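Local coordinates for Lmo0305 protein (Listeria monocytogenes, PDB 3PJ0), which belongs to the beta-eliminating lyase family of fold-type I, pyridoxal phosphate-dependent proteins and carries its cofactor on a lysine, at residues L61-A75 against G215-K229. Numbering follows the deposited sequence. Where two conformers were deposited one is given.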
# COMPACT_ATOMS: atom_id res chain seq x y z
N LEU A 61 -3.95 -19.99 10.37
CA LEU A 61 -3.97 -19.32 11.66
C LEU A 61 -5.16 -19.69 12.54
O LEU A 61 -5.23 -19.25 13.71
CB LEU A 61 -3.95 -17.82 11.45
CG LEU A 61 -2.79 -17.26 10.61
CD1 LEU A 61 -2.96 -15.76 10.44
CD2 LEU A 61 -1.46 -17.63 11.28
N GLY A 62 -6.05 -20.55 12.04
CA GLY A 62 -7.22 -21.00 12.81
C GLY A 62 -8.24 -19.91 13.12
O GLY A 62 -8.91 -19.95 14.15
N LYS A 63 -8.38 -18.95 12.22
CA LYS A 63 -9.33 -17.84 12.40
C LYS A 63 -10.43 -17.92 11.33
O LYS A 63 -10.25 -18.54 10.27
CB LYS A 63 -8.60 -16.49 12.35
CG LYS A 63 -7.55 -16.27 13.41
CD LYS A 63 -8.14 -16.44 14.80
CE LYS A 63 -7.09 -16.33 15.92
NZ LYS A 63 -7.80 -16.48 17.25
N GLN A 64 -11.57 -17.30 11.62
CA GLN A 64 -12.71 -17.33 10.70
C GLN A 64 -12.41 -16.67 9.35
O GLN A 64 -12.81 -17.16 8.30
CB GLN A 64 -13.94 -16.65 11.32
CG GLN A 64 -14.53 -17.31 12.58
CD GLN A 64 -15.85 -16.64 13.01
OE1 GLN A 64 -16.08 -15.45 12.75
NE2 GLN A 64 -16.72 -17.42 13.69
N SER A 65 -11.72 -15.54 9.38
CA SER A 65 -11.39 -14.88 8.14
C SER A 65 -10.18 -13.97 8.31
O SER A 65 -9.67 -13.77 9.42
CB SER A 65 -12.59 -14.13 7.54
OG SER A 65 -13.05 -13.07 8.35
N ALA A 66 -9.75 -13.41 7.19
CA ALA A 66 -8.53 -12.61 7.14
C ALA A 66 -8.65 -11.59 6.04
O ALA A 66 -9.49 -11.74 5.13
CB ALA A 66 -7.30 -13.49 6.89
N VAL A 67 -7.80 -10.57 6.13
CA VAL A 67 -7.75 -9.53 5.13
C VAL A 67 -6.29 -9.26 4.80
O VAL A 67 -5.43 -9.09 5.70
CB VAL A 67 -8.49 -8.22 5.56
CG1 VAL A 67 -8.13 -7.85 6.95
CG2 VAL A 67 -8.22 -7.06 4.56
N PHE A 68 -6.00 -9.22 3.51
CA PHE A 68 -4.67 -8.92 3.06
C PHE A 68 -4.44 -7.40 3.04
O PHE A 68 -5.18 -6.64 2.38
CB PHE A 68 -4.37 -9.54 1.68
CG PHE A 68 -2.94 -9.39 1.26
CD1 PHE A 68 -2.01 -10.34 1.62
CD2 PHE A 68 -2.51 -8.27 0.54
CE1 PHE A 68 -0.67 -10.22 1.26
CE2 PHE A 68 -1.18 -8.12 0.18
CZ PHE A 68 -0.25 -9.09 0.55
N PHE A 69 -3.39 -6.97 3.75
CA PHE A 69 -3.01 -5.56 3.86
C PHE A 69 -1.66 -5.22 3.23
O PHE A 69 -0.76 -6.03 3.27
CB PHE A 69 -2.88 -5.20 5.35
CG PHE A 69 -4.17 -4.73 6.01
CD1 PHE A 69 -4.58 -3.40 5.90
CD2 PHE A 69 -4.96 -5.60 6.76
CE1 PHE A 69 -5.75 -2.96 6.51
CE2 PHE A 69 -6.14 -5.13 7.42
CZ PHE A 69 -6.53 -3.83 7.27
N PRO A 70 -1.52 -4.02 2.65
CA PRO A 70 -0.20 -3.67 2.11
C PRO A 70 0.89 -3.66 3.19
O PRO A 70 2.06 -3.90 2.89
CB PRO A 70 -0.41 -2.27 1.53
CG PRO A 70 -1.69 -1.76 2.14
CD PRO A 70 -2.52 -2.94 2.41
N SER A 71 0.52 -3.35 4.43
CA SER A 71 1.48 -3.29 5.52
C SER A 71 0.90 -3.64 6.88
O SER A 71 -0.31 -3.49 7.14
CB SER A 71 2.05 -1.86 5.61
OG SER A 71 1.09 -0.98 6.12
N GLY A 72 1.80 -4.10 7.75
CA GLY A 72 1.50 -4.33 9.14
C GLY A 72 1.28 -3.03 9.88
O GLY A 72 0.51 -3.00 10.83
N THR A 73 1.99 -1.96 9.49
CA THR A 73 1.80 -0.65 10.11
C THR A 73 0.32 -0.24 10.02
O THR A 73 -0.29 0.12 11.01
CB THR A 73 2.73 0.40 9.49
OG1 THR A 73 4.09 0.03 9.76
CG2 THR A 73 2.45 1.82 10.08
N MSE A 74 -0.26 -0.30 8.83
CA MSE A 74 -1.69 -0.04 8.66
C MSE A 74 -2.56 -1.03 9.45
O MSE A 74 -3.49 -0.66 10.19
CB MSE A 74 -2.04 -0.22 7.16
CG MSE A 74 -3.42 0.19 6.84
SE MSE A 74 -3.74 0.11 4.95
CE MSE A 74 -2.47 1.48 4.36
N ALA A 75 -2.26 -2.32 9.29
CA ALA A 75 -3.13 -3.38 9.84
C ALA A 75 -3.27 -3.37 11.35
O ALA A 75 -4.39 -3.55 11.86
CB ALA A 75 -2.66 -4.73 9.36
N GLY A 215 3.88 -6.96 2.44
CA GLY A 215 2.52 -7.43 2.70
C GLY A 215 2.29 -8.07 4.05
O GLY A 215 3.22 -8.50 4.75
N ALA A 216 0.99 -8.16 4.38
CA ALA A 216 0.55 -8.57 5.69
C ALA A 216 -0.84 -9.17 5.62
O ALA A 216 -1.64 -8.87 4.72
CB ALA A 216 0.49 -7.33 6.58
N ILE A 217 -1.12 -10.01 6.59
CA ILE A 217 -2.46 -10.55 6.78
C ILE A 217 -2.87 -10.19 8.20
O ILE A 217 -2.07 -10.31 9.13
CB ILE A 217 -2.53 -12.10 6.65
CG1 ILE A 217 -2.65 -12.52 5.20
CG2 ILE A 217 -3.76 -12.68 7.43
CD1 ILE A 217 -4.08 -12.45 4.63
N LEU A 218 -4.10 -9.72 8.34
CA LEU A 218 -4.73 -9.50 9.65
C LEU A 218 -5.89 -10.51 9.68
O LEU A 218 -6.73 -10.53 8.75
CB LEU A 218 -5.26 -8.10 9.80
CG LEU A 218 -5.96 -7.73 11.10
CD1 LEU A 218 -4.99 -7.72 12.30
CD2 LEU A 218 -6.67 -6.33 10.97
N ALA A 219 -5.95 -11.31 10.74
CA ALA A 219 -6.98 -12.33 10.88
C ALA A 219 -7.70 -12.31 12.24
O ALA A 219 -7.15 -11.91 13.29
CB ALA A 219 -6.36 -13.74 10.61
N GLY A 220 -8.95 -12.80 12.21
CA GLY A 220 -9.77 -12.89 13.42
C GLY A 220 -11.19 -13.26 13.06
O GLY A 220 -11.41 -13.88 12.04
N ASN A 221 -12.14 -12.91 13.92
CA ASN A 221 -13.53 -13.23 13.63
C ASN A 221 -14.01 -12.44 12.42
O ASN A 221 -13.46 -11.36 12.12
CB ASN A 221 -14.42 -12.89 14.83
CG ASN A 221 -14.26 -13.86 15.98
OD1 ASN A 221 -13.65 -14.93 15.85
ND2 ASN A 221 -14.85 -13.51 17.12
N ASP A 222 -15.02 -13.00 11.75
CA ASP A 222 -15.68 -12.37 10.60
C ASP A 222 -16.04 -10.90 10.85
O ASP A 222 -15.70 -10.01 10.06
CB ASP A 222 -16.98 -13.11 10.25
CG ASP A 222 -16.76 -14.42 9.52
OD1 ASP A 222 -15.67 -14.64 8.96
OD2 ASP A 222 -17.73 -15.21 9.44
N ASP A 223 -16.73 -10.65 11.96
CA ASP A 223 -17.18 -9.27 12.28
C ASP A 223 -16.00 -8.30 12.41
O ASP A 223 -16.07 -7.16 11.92
CB ASP A 223 -18.00 -9.21 13.55
CG ASP A 223 -19.34 -9.90 13.42
OD1 ASP A 223 -19.76 -10.26 12.30
OD2 ASP A 223 -19.99 -10.04 14.47
N PHE A 224 -14.95 -8.77 13.10
CA PHE A 224 -13.70 -8.01 13.23
C PHE A 224 -13.07 -7.67 11.87
O PHE A 224 -12.73 -6.52 11.62
CB PHE A 224 -12.70 -8.77 14.13
CG PHE A 224 -11.31 -8.17 14.18
CD1 PHE A 224 -11.00 -7.17 15.09
CD2 PHE A 224 -10.29 -8.66 13.36
CE1 PHE A 224 -9.70 -6.64 15.16
CE2 PHE A 224 -8.99 -8.11 13.40
CZ PHE A 224 -8.71 -7.09 14.30
N VAL A 225 -12.93 -8.68 11.01
CA VAL A 225 -12.32 -8.52 9.67
C VAL A 225 -13.14 -7.59 8.79
O VAL A 225 -12.58 -6.75 8.04
CB VAL A 225 -12.04 -9.90 9.00
CG1 VAL A 225 -11.58 -9.75 7.53
CG2 VAL A 225 -11.00 -10.67 9.79
N GLN A 226 -14.46 -7.66 8.93
CA GLN A 226 -15.31 -6.78 8.13
C GLN A 226 -15.12 -5.32 8.52
O GLN A 226 -15.05 -4.45 7.65
CB GLN A 226 -16.77 -7.23 8.22
CG GLN A 226 -17.03 -8.60 7.58
CD GLN A 226 -16.39 -8.80 6.20
OE1 GLN A 226 -16.41 -7.91 5.33
NE2 GLN A 226 -15.86 -9.99 5.97
N GLU A 227 -14.95 -5.05 9.82
CA GLU A 227 -14.67 -3.69 10.26
C GLU A 227 -13.30 -3.27 9.76
O GLU A 227 -13.12 -2.12 9.37
CB GLU A 227 -14.70 -3.53 11.79
CG GLU A 227 -16.07 -3.64 12.41
CD GLU A 227 -16.04 -3.32 13.90
OE1 GLU A 227 -15.54 -2.24 14.29
OE2 GLU A 227 -16.50 -4.17 14.67
N ALA A 228 -12.33 -4.19 9.77
CA ALA A 228 -10.98 -3.86 9.31
C ALA A 228 -10.95 -3.45 7.84
O ALA A 228 -10.16 -2.61 7.44
CB ALA A 228 -9.98 -5.00 9.59
N LYS A 229 -11.84 -4.03 7.03
CA LYS A 229 -11.90 -3.70 5.61
C LYS A 229 -12.41 -2.29 5.37
O LYS A 229 -11.97 -1.61 4.45
CB LYS A 229 -12.71 -4.75 4.84
CG LYS A 229 -12.04 -6.10 4.77
CD LYS A 229 -12.74 -7.04 3.81
CE LYS A 229 -12.12 -8.41 3.82
NZ LYS A 229 -12.73 -9.27 2.72
O HOH W 1 -11.71 -16.29 14.46
O HOH W 2 -17.67 -12.93 13.62
O HOH W 3 -11.92 -11.71 4.03
O HOH W 4 4.45 -4.52 4.02
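Strands 65-69 and 216-220 pair antiparallel, their axes 4.6 Å apart at closest approach and 155° between directions, at the edge of the seven-stranded mixed sheet of the large domain in this fold-type I, pyridoxal phosphate-dependent protein. Ser-65, Val-67 and Phe-69 form hydrogen-bonded pairs with Gly-220, Leu-218 and Ala-216; Val-67 N reaches Leu-218 O at 2.8 Å. Strand 216-220 is antiparallel to strand 201-205 as well, the reversed strand of this fold. On the face bearing Ala-66, Phe-68, Ile-217 and Ala-219, where helix 48-61 packs, Ala-66 CB meets Ile-217 CG2 at 3.7 Å. Ala-216 O sits over one face of the Phe-68 ring (chi1 -173°, CG anti to the backbone N), offset toward its rim, while Ile-217 CD1 comes to the edge. On the opposite face, Phe-69 and Leu-218 point the same way, and Phe-69 CE2 lies 3.8 Å from Leu-218 CD2; Ala-75 CB covers one face of the phenyl ring. Val-67 CB rests against Val-225 CG1 and its CG2 against Lys-229 CG of helix 222-234, the side chains running in opposite directions. Ala-216 CB packs 3.7 Å from Gly-72 N, which with Thr-73 OG1 binds the phosphate of the cofactor-modified lysine at position 208. At the other end, Ser-65 OG donates to the anti lone pair of Asp-222 OD1 (3.1 Å) in the conformers given here. Asp-222 N, in the plane of the Gln-64 side-chain carbonyl, gives Gln-64 OE1 a nearly straight bond, 2.9 Å long with 173° at the hydrogen.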